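Local coordinates for thioredoxin-like fold domain-containing protein (PDB 1Z6M) that is of unknown function but has a thioredoxin-like fold with a CxxC pattern at a helix start, consistent with a role in thiol-disulfide exchange, at residues K44-S49 / S96-M101; E50-Q55 / V164-L169. One frame throughout, in Å; residues are numbered along the deposited sequence. Where two conformers were deposited one is given.

How the contacts relate
Following the chain from the N terminus, helix 40-58 supplies the first segment of both contacts, 44-49 and then directly 50-55. The chain next runs through strand 62-68 to helix 91-103, where contact 1 closes a loop of 46 intervening residues. It continues through further helices and the strands 152-155 and 158-160 before contact 2 closes a loop of 108 residues at helix 166-173. Because 96-101 falls between 50-55 and 164-169, the two loops cross. Their centres lie about 13 Å apart. Contact 1 ties helix 40-58 to helix 91-103, among the helices between strands 62-68 and 152-155, and contact 2 ties the same helix to the C-terminal one.

Contact 1 (K44-S49 / S96-M101); sequences KWFEES and SALHKM
Phe-46 meets His-99 and Leu-98 where helix 40-58 of the thioredoxin-like fold, the helix whose start carries the CxxC pattern, packs on helix 91-103. The latter belongs to the helices that follow strand 62-68, comparable to the helical insertion of DsbA-like relatives. Phe-46 carries one side of the contact, and His-99 and Leu-98 the other. The two rings meet rim to rim. CD2 of His-99 approaches CD2 of Phe-46 to 3.6 Å near the plane of the phenyl ring, and CD2 of Phe-46 in turn lies at the edge of the imidazole, near its plane. The planes are inclined at 67° and the centroids are 5.7 Å apart, yet neither ring stands over the face of the other, so this is not a T-shaped stack. NE2 of His-99 flanks the same phenyl edge, 3.9 Å from CE2 of Phe-46. CG of His-99 is anti to the carbonyl carbon (chi1 -71°), which brings the imidazole edge to Phe-46, and the two side chains cross at about a right angle. Phe-46 itself has a chi1 of -115°, between staggered positions; its ring also touches Phe-102, Ile-35 and Ile-66. No hydrogen bond crosses between the segments; the join is van der Waals packing that buries 125 Å². Leu-98 approaches the far end of the phenyl ring obliquely: its CD1 is 4.1 Å from CZ of Phe-46. The ring is thus met by two consecutive residues of one helical turn, and Leu-98 adds a second touch nearer its backbone, where its CB lies 4.1 Å from CE2 of Phe-46.

Contact 2 (E50-Q55 / V164-L169); sequences EELLAQ and VTEEEL. With PO4 (phosphate ion), chain B.
A capping box opens helix 166-173, the C-terminal helix of the thioredoxin-like fold, whose Glu-166 and Leu-169 pack on Leu-52 of helix 40-58. The box is reciprocal: Glu-168 N donates to Thr-165 OG1 at 3.1 Å, and Thr-165 N donates to Glu-168 OE1, which it meets from 49° out of the carboxylate plane. Beside the cap, Glu-166 N gives a nearly straight bond (171°) to O2 of a phosphate ion 2.8 Å away, probably from the crystallisation liquor; the helix N terminus would favour such an anion.

Across the contact, CD2 of Leu-52 lies 3.8 Å from CG of Leu-169, the two side chains running past each other in opposite directions. Deeper in, Leu-53 CD2 reaches Leu-169 CD2 at 4.2 Å, with Met-31 of the sheet behind both. Glu-166 bends at chi2 (-57°), and its OE1 comes to 3.4 Å from Leu-52 CB. Helix 40-58 is kinked here, since the N atoms of Glu-51 and Leu-52 lack a bond to the preceding turn. A water takes up one of them, accepting from Leu-52 N at 2.9 Å and lying 2.9 Å from Glu-166 OE1.

Contact 1 (K44-S49 / S96-M101)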
ATOM      1  N   LYS A  44       6.358  -5.969   6.365  1.00  9.90           N
ATOM      2  CA  LYS A  44       6.537  -7.408   6.178  0.50 10.34           C
ATOM      3  C   LYS A  44       5.934  -7.852   4.848  1.00 10.20           C
ATOM      4  O   LYS A  44       6.565  -8.585   4.082  1.00 10.69           O
ATOM      5  CB  LYS A  44       5.906  -8.174   7.347  0.50 10.77           C
ATOM      6  CG  LYS A  44       6.009  -9.694   7.255  0.50 11.80           C
ATOM      7  CD  LYS A  44       7.427 -10.192   7.491  0.50 14.64           C
ATOM      8  CE  LYS A  44       7.579 -11.685   7.217  0.50 16.87           C
ATOM      9  NZ  LYS A  44       6.787 -12.541   8.140  0.50 18.95           N
ATOM     10  N   TRP A  45       4.699  -7.426   4.577  1.00  9.42           N
ATOM     11  CA  TRP A  45       4.060  -7.721   3.288  1.00  9.65           C
ATOM     12  C   TRP A  45       4.952  -7.276   2.127  1.00 10.08           C
ATOM     13  O   TRP A  45       5.202  -8.043   1.191  1.00 10.24           O
ATOM     14  CB  TRP A  45       2.673  -7.054   3.197  1.00 10.14           C
ATOM     15  CG  TRP A  45       2.192  -6.844   1.780  1.00  9.62           C
ATOM     16  CD1 TRP A  45       2.039  -5.637   1.141  1.00 11.02           C
ATOM     17  CD2 TRP A  45       1.882  -7.856   0.803  1.00 10.15           C
ATOM     18  NE1 TRP A  45       1.617  -5.838  -0.153  1.00 11.06           N
ATOM     19  CE2 TRP A  45       1.522  -7.186  -0.388  1.00 10.49           C
ATOM     20  CE3 TRP A  45       1.860  -9.257   0.824  1.00 10.32           C
ATOM     21  CZ2 TRP A  45       1.138  -7.868  -1.548  1.00 10.86           C
ATOM     22  CZ3 TRP A  45       1.466  -9.930  -0.335  1.00 11.13           C
ATOM     23  CH2 TRP A  45       1.113  -9.236  -1.496  1.00 10.83           C
ATOM     24  N   PHE A  46       5.442  -6.045   2.191  1.00 11.20           N
ATOM     25  CA  PHE A  46       6.231  -5.506   1.093  1.00 12.11           C
ATOM     26  C   PHE A  46       7.532  -6.268   0.884  1.00 12.32           C
ATOM     27  O   PHE A  46       7.904  -6.551  -0.251  1.00 13.14           O
ATOM     28  CB  PHE A  46       6.501  -4.017   1.287  1.00 12.99           C
ATOM     29  CG  PHE A  46       5.855  -3.146   0.257  1.00 13.44           C
ATOM     30  CD1 PHE A  46       4.472  -3.118   0.108  1.00 16.37           C
ATOM     31  CD2 PHE A  46       6.634  -2.348  -0.570  1.00 14.44           C
ATOM     32  CE1 PHE A  46       3.883  -2.294  -0.853  1.00 17.29           C
ATOM     33  CE2 PHE A  46       6.045  -1.516  -1.521  1.00 16.91           C
ATOM     34  CZ  PHE A  46       4.668  -1.507  -1.663  1.00 17.19           C
ATOM     35  N   GLU A  47       8.237  -6.607   1.962  1.00 12.41           N
ATOM     36  CA  GLU A  47       9.514  -7.301   1.768  1.00 13.60           C
ATOM     37  C   GLU A  47       9.313  -8.749   1.296  1.00 12.81           C
ATOM     38  O   GLU A  47      10.029  -9.215   0.411  1.00 12.73           O
ATOM     39  CB  GLU A  47      10.427  -7.208   3.002  1.00 15.09           C
ATOM     40  CG  GLU A  47      10.019  -8.047   4.208  1.00 16.48           C
ATOM     41  CD  GLU A  47      10.512  -9.507   4.169  1.00 17.11           C
ATOM     42  OE1 GLU A  47      10.183 -10.260   5.101  1.00 20.46           O
ATOM     43  OE2 GLU A  47      11.209  -9.922   3.218  1.00 19.58           O
ATOM     44  N   GLU A  48       8.334  -9.461   1.862  1.00 12.17           N
ATOM     45  CA  GLU A  48       8.215 -10.889   1.590  1.00 12.51           C
ATOM     46  C   GLU A  48       7.686 -11.159   0.187  1.00 12.33           C
ATOM     47  O   GLU A  48       7.955 -12.223  -0.376  1.00 12.85           O
ATOM     48  CB  GLU A  48       7.343 -11.576   2.641  1.00 12.54           C
ATOM     49  CG  GLU A  48       5.868 -11.248   2.511  1.00 11.40           C
ATOM     50  CD  GLU A  48       5.026 -11.675   3.696  1.00 12.29           C
ATOM     51  OE1 GLU A  48       5.534 -12.378   4.599  1.00 13.01           O
ATOM     52  OE2 GLU A  48       3.838 -11.287   3.724  1.00 10.76           O
ATOM     53  N   SER A  49       6.962 -10.191  -0.369  1.00 12.31           N
ATOM     54  CA  SER A  49       6.372 -10.318  -1.707  1.00 11.82           C
ATOM     55  C   SER A  49       7.175  -9.629  -2.818  1.00 12.26           C
ATOM     56  O   SER A  49       6.842  -9.757  -3.993  1.00 12.23           O
ATOM     57  CB  SER A  49       4.948  -9.765  -1.701  1.00 11.85           C
ATOM     58  OG  SER A  49       4.954  -8.358  -1.538  1.00 11.99           O
ATOM     59  N   SER A  96       9.854   3.083  -5.744  1.00 14.82           N
ATOM     60  CA  SER A  96      11.194   3.188  -5.169  0.50 14.76           C
ATOM     61  C   SER A  96      11.155   3.951  -3.849  1.00 14.53           C
ATOM     62  O   SER A  96      11.797   3.572  -2.873  1.00 14.45           O
ATOM     63  CB  SER A  96      12.157   3.870  -6.146  0.50 15.36           C
ATOM     64  OG  SER A  96      13.440   4.057  -5.560  0.50 16.31           O
ATOM     65  N   ALA A  97      10.392   5.039  -3.827  1.00 13.67           N
ATOM     66  CA  ALA A  97      10.221   5.816  -2.617  1.00 13.33           C
ATOM     67  C   ALA A  97       9.572   4.983  -1.512  1.00 13.08           C
ATOM     68  O   ALA A  97      10.010   5.038  -0.375  1.00 12.44           O
ATOM     69  CB  ALA A  97       9.410   7.077  -2.899  1.00 13.92           C
ATOM     70  N   LEU A  98       8.534   4.214  -1.838  1.00 12.69           N
ATOM     71  CA  LEU A  98       7.917   3.337  -0.847  1.00 12.13           C
ATOM     72  C   LEU A  98       8.931   2.359  -0.280  1.00 11.65           C
ATOM     73  O   LEU A  98       8.976   2.129   0.929  1.00 11.53           O
ATOM     74  CB  LEU A  98       6.752   2.559  -1.449  1.00 12.30           C
ATOM     75  CG  LEU A  98       5.499   3.375  -1.752  1.00 12.81           C
ATOM     76  CD1 LEU A  98       4.504   2.488  -2.499  1.00 15.36           C
ATOM     77  CD2 LEU A  98       4.869   3.963  -0.489  1.00 13.84           C
ATOM     78  N   HIS A  99       9.765   1.794  -1.148  1.00 11.73           N
ATOM     79  CA  HIS A  99      10.813   0.897  -0.684  1.00 12.57           C
ATOM     80  C   HIS A  99      11.765   1.580   0.290  1.00 12.41           C
ATOM     81  O   HIS A  99      12.150   0.990   1.290  1.00 13.30           O
ATOM     82  CB  HIS A  99      11.581   0.287  -1.853  1.00 12.84           C
ATOM     83  CG  HIS A  99      10.788  -0.717  -2.620  1.00 15.15           C
ATOM     84  ND1 HIS A  99      11.022  -0.990  -3.949  1.00 17.22           N
ATOM     85  CD2 HIS A  99       9.750  -1.504  -2.253  1.00 16.15           C
ATOM     86  CE1 HIS A  99      10.168  -1.910  -4.365  1.00 16.95           C
ATOM     87  NE2 HIS A  99       9.386  -2.244  -3.354  1.00 15.88           N
ATOM     88  N   LYS A 100      12.145   2.818  -0.008  1.00 12.07           N
ATOM     89  CA  LYS A 100      13.038   3.546   0.886  0.50 12.63           C
ATOM     90  C   LYS A 100      12.349   3.906   2.200  1.00 12.27           C
ATOM     91  O   LYS A 100      12.966   3.814   3.267  1.00 12.20           O
ATOM     92  CB  LYS A 100      13.608   4.792   0.208  0.50 13.67           C
ATOM     93  CG  LYS A 100      14.830   4.533  -0.654  0.50 15.73           C
ATOM     94  CD  LYS A 100      15.478   5.845  -1.064  0.50 18.15           C
ATOM     95  CE  LYS A 100      16.364   5.685  -2.286  0.50 20.08           C
ATOM     96  NZ  LYS A 100      15.579   5.769  -3.555  0.50 21.37           N
HETATM   97  N   MSE A 101      11.082   4.314   2.117  1.00 11.75           N
HETATM   98  CA  MSE A 101      10.291   4.600   3.320  1.00 11.11           C
HETATM   99  C   MSE A 101      10.217   3.373   4.238  1.00 11.06           C
HETATM  100  O   MSE A 101      10.429   3.474   5.447  1.00 11.55           O
HETATM  101  CB  MSE A 101       8.873   5.071   2.948  1.00 11.13           C
HETATM  102  CG  MSE A 101       8.790   6.428   2.266  1.00 11.23           C
HETATM  103 SE   MSE A 101       7.075   6.748   1.630  1.00  8.32          SE
HETATM  104  CE  MSE A 101       7.371   8.373   0.858  1.00 13.30           C
TER

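Contact 2 (E50-Q55 / V164-L169)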
ATOM      1  N   GLU A  50       8.257  -8.940  -2.454  1.00 12.35           N
ATOM      2  CA  GLU A  50       8.964  -8.058  -3.386  0.50 12.90           C
ATOM      3  C   GLU A  50       9.370  -8.744  -4.695  1.00 12.88           C
ATOM      4  O   GLU A  50       9.063  -8.243  -5.788  1.00 13.32           O
ATOM      5  CB  GLU A  50      10.185  -7.426  -2.700  0.50 13.00           C
ATOM      6  CG  GLU A  50      10.726  -6.166  -3.383  0.50 14.52           C
ATOM      7  CD  GLU A  50      11.523  -5.276  -2.428  0.50 15.98           C
ATOM      8  OE1 GLU A  50      11.523  -5.549  -1.206  0.50 17.68           O
ATOM      9  OE2 GLU A  50      12.142  -4.292  -2.892  0.50 16.29           O
ATOM     10  N   GLU A  51      10.051  -9.886  -4.587  1.00 12.90           N
ATOM     11  CA  GLU A  51      10.575 -10.578  -5.767  1.00 13.28           C
ATOM     12  C   GLU A  51       9.475 -11.182  -6.638  1.00 12.99           C
ATOM     13  O   GLU A  51       9.482 -11.020  -7.870  1.00 13.01           O
ATOM     14  CB  GLU A  51      11.609 -11.634  -5.352  1.00 14.18           C
ATOM     15  CG  GLU A  51      12.898 -11.013  -4.838  1.00 16.37           C
ATOM     16  CD  GLU A  51      13.719 -11.961  -3.988  1.00 19.41           C
ATOM     17  OE1 GLU A  51      13.729 -13.182  -4.264  1.00 21.10           O
ATOM     18  OE2 GLU A  51      14.357 -11.479  -3.030  1.00 20.74           O
ATOM     19  N   LEU A  52       8.534 -11.876  -6.006  1.00 13.07           N
ATOM     20  CA  LEU A  52       7.433 -12.465  -6.767  0.50 12.86           C
ATOM     21  C   LEU A  52       6.619 -11.396  -7.478  1.00 13.08           C
ATOM     22  O   LEU A  52       6.282 -11.546  -8.643  1.00 13.62           O
ATOM     23  CB  LEU A  52       6.523 -13.342  -5.897  0.50 12.98           C
ATOM     24  CG  LEU A  52       5.265 -13.912  -6.582  0.50 12.62           C
ATOM     25  CD1 LEU A  52       5.624 -14.853  -7.720  0.50 13.11           C
ATOM     26  CD2 LEU A  52       4.390 -14.639  -5.592  0.50 12.53           C
ATOM     27  N   LEU A  53       6.311 -10.304  -6.791  1.00 12.23           N
ATOM     28  CA  LEU A  53       5.562  -9.243  -7.454  1.00 12.60           C
ATOM     29  C   LEU A  53       6.335  -8.524  -8.566  1.00 12.88           C
ATOM     30  O   LEU A  53       5.758  -8.179  -9.598  1.00 13.29           O
ATOM     31  CB  LEU A  53       5.001  -8.251  -6.435  1.00 12.48           C
ATOM     32  CG  LEU A  53       4.056  -8.856  -5.392  1.00 14.25           C
ATOM     33  CD1 LEU A  53       3.490  -7.750  -4.514  1.00 14.11           C
ATOM     34  CD2 LEU A  53       2.954  -9.664  -6.061  1.00 16.11           C
ATOM     35  N   ALA A  54       7.635  -8.319  -8.377  1.00 12.28           N
ATOM     36  CA  ALA A  54       8.421  -7.678  -9.422  1.00 13.03           C
ATOM     37  C   ALA A  54       8.382  -8.522 -10.693  1.00 12.87           C
ATOM     38  O   ALA A  54       8.162  -7.993 -11.791  1.00 13.14           O
ATOM     39  CB  ALA A  54       9.835  -7.446  -8.959  1.00 12.64           C
ATOM     40  N   GLN A  55       8.537  -9.836 -10.550  1.00 12.96           N
ATOM     41  CA  GLN A  55       8.481 -10.693 -11.731  1.00 13.62           C
ATOM     42  C   GLN A  55       7.083 -10.722 -12.350  1.00 14.19           C
ATOM     43  O   GLN A  55       6.935 -10.693 -13.575  1.00 14.59           O
ATOM     44  CB  GLN A  55       8.941 -12.104 -11.405  1.00 14.14           C
ATOM     45  CG  GLN A  55       8.889 -12.993 -12.633  1.00 15.20           C
ATOM     46  CD  GLN A  55       9.582 -14.304 -12.449  1.00 15.68           C
ATOM     47  OE1 GLN A  55      10.322 -14.506 -11.477  1.00 15.74           O
ATOM     48  NE2 GLN A  55       9.362 -15.216 -13.395  1.00 17.62           N
ATOM     49  N   VAL A 164       0.140 -14.171   4.482  1.00 11.36           N
ATOM     50  CA  VAL A 164       0.159 -14.981   3.264  1.00 12.29           C
ATOM     51  C   VAL A 164       1.556 -15.565   3.037  1.00 12.62           C
ATOM     52  O   VAL A 164       2.558 -14.898   3.278  1.00 12.75           O
ATOM     53  CB  VAL A 164      -0.302 -14.142   2.043  1.00 12.56           C
ATOM     54  CG1 VAL A 164       0.775 -13.137   1.605  1.00 12.73           C
ATOM     55  CG2 VAL A 164      -0.713 -15.052   0.892  1.00 13.11           C
ATOM     56  N   THR A 165       1.626 -16.817   2.597  1.00 13.52           N
ATOM     57  CA  THR A 165       2.917 -17.365   2.198  1.00 14.34           C
ATOM     58  C   THR A 165       3.113 -17.096   0.707  1.00 14.89           C
ATOM     59  O   THR A 165       2.146 -16.809  -0.017  1.00 14.09           O
ATOM     60  CB  THR A 165       3.002 -18.871   2.442  1.00 14.59           C
ATOM     61  OG1 THR A 165       2.119 -19.518   1.524  1.00 15.43           O
ATOM     62  CG2 THR A 165       2.636 -19.234   3.888  1.00 16.65           C
ATOM     63  N   GLU A 166       4.351 -17.185   0.237  1.00 15.39           N
ATOM     64  CA  GLU A 166       4.593 -16.943  -1.187  1.00 16.03           C
ATOM     65  C   GLU A 166       3.945 -17.994  -2.078  1.00 16.56           C
ATOM     66  O   GLU A 166       3.483 -17.668  -3.163  1.00 15.87           O
ATOM     67  CB  GLU A 166       6.080 -16.725  -1.502  1.00 16.61           C
ATOM     68  CG  GLU A 166       6.648 -15.413  -0.915  1.00 17.40           C
ATOM     69  CD  GLU A 166       5.903 -14.155  -1.379  1.00 17.50           C
ATOM     70  OE1 GLU A 166       6.110 -13.722  -2.531  1.00 18.26           O
ATOM     71  OE2 GLU A 166       5.108 -13.595  -0.593  1.00 17.39           O
ATOM     72  N   GLU A 167       3.856 -19.231  -1.607  1.00 16.49           N
ATOM     73  CA  GLU A 167       3.093 -20.253  -2.313  0.50 17.09           C
ATOM     74  C   GLU A 167       1.615 -19.921  -2.423  1.00 16.78           C
ATOM     75  O   GLU A 167       1.012 -20.085  -3.464  1.00 16.54           O
ATOM     76  CB  GLU A 167       3.268 -21.638  -1.680  0.50 17.47           C
ATOM     77  CG  GLU A 167       2.594 -22.735  -2.504  0.50 20.10           C
ATOM     78  CD  GLU A 167       2.348 -24.031  -1.755  0.50 23.30           C
ATOM     79  OE1 GLU A 167       1.955 -23.999  -0.575  0.50 24.75           O
ATOM     80  OE2 GLU A 167       2.529 -25.095  -2.370  0.50 25.04           O
ATOM     81  N   GLU A 168       1.045 -19.439  -1.330  1.00 15.88           N
ATOM     82  CA  GLU A 168      -0.359 -19.023  -1.347  1.00 15.58           C
ATOM     83  C   GLU A 168      -0.551 -17.854  -2.301  1.00 15.16           C
ATOM     84  O   GLU A 168      -1.524 -17.820  -3.059  1.00 15.27           O
ATOM     85  CB  GLU A 168      -0.828 -18.638   0.053  1.00 15.48           C
ATOM     86  CG  GLU A 168      -1.044 -19.832   0.965  1.00 16.28           C
ATOM     87  CD  GLU A 168      -1.235 -19.455   2.426  1.00 18.13           C
ATOM     88  OE1 GLU A 168      -1.083 -18.269   2.795  1.00 18.07           O
ATOM     89  OE2 GLU A 168      -1.537 -20.365   3.222  1.00 20.56           O
ATOM     90  N   LEU A 169       0.393 -16.916  -2.289  1.00 14.75           N
ATOM     91  CA  LEU A 169       0.303 -15.733  -3.149  1.00 14.87           C
ATOM     92  C   LEU A 169       0.352 -16.137  -4.628  1.00 14.64           C
ATOM     93  O   LEU A 169      -0.452 -15.670  -5.433  1.00 14.03           O
ATOM     94  CB  LEU A 169       1.406 -14.738  -2.798  1.00 14.27           C
ATOM     95  CG  LEU A 169       1.441 -13.423  -3.576  1.00 14.42           C
ATOM     96  CD1 LEU A 169       0.098 -12.694  -3.547  1.00 14.81           C
ATOM     97  CD2 LEU A 169       2.560 -12.546  -3.009  1.00 15.19           C
TER
HETATM   98  P   PO4 B 312       6.999 -17.109   3.030  0.60 30.41           P
HETATM   99  O1  PO4 B 312       5.871 -17.335   4.011  0.60 31.83           O
HETATM  100  O2  PO4 B 312       6.649 -17.794   1.736  0.60 28.98           O
HETATM  101  O3  PO4 B 312       7.186 -15.617   2.822  0.60 29.18           O
HETATM  102  O4  PO4 B 312       8.246 -17.715   3.630  0.60 30.81           O
HETATM  103  O   HOH W   1       8.756 -12.808  -3.245  1.00 16.09           O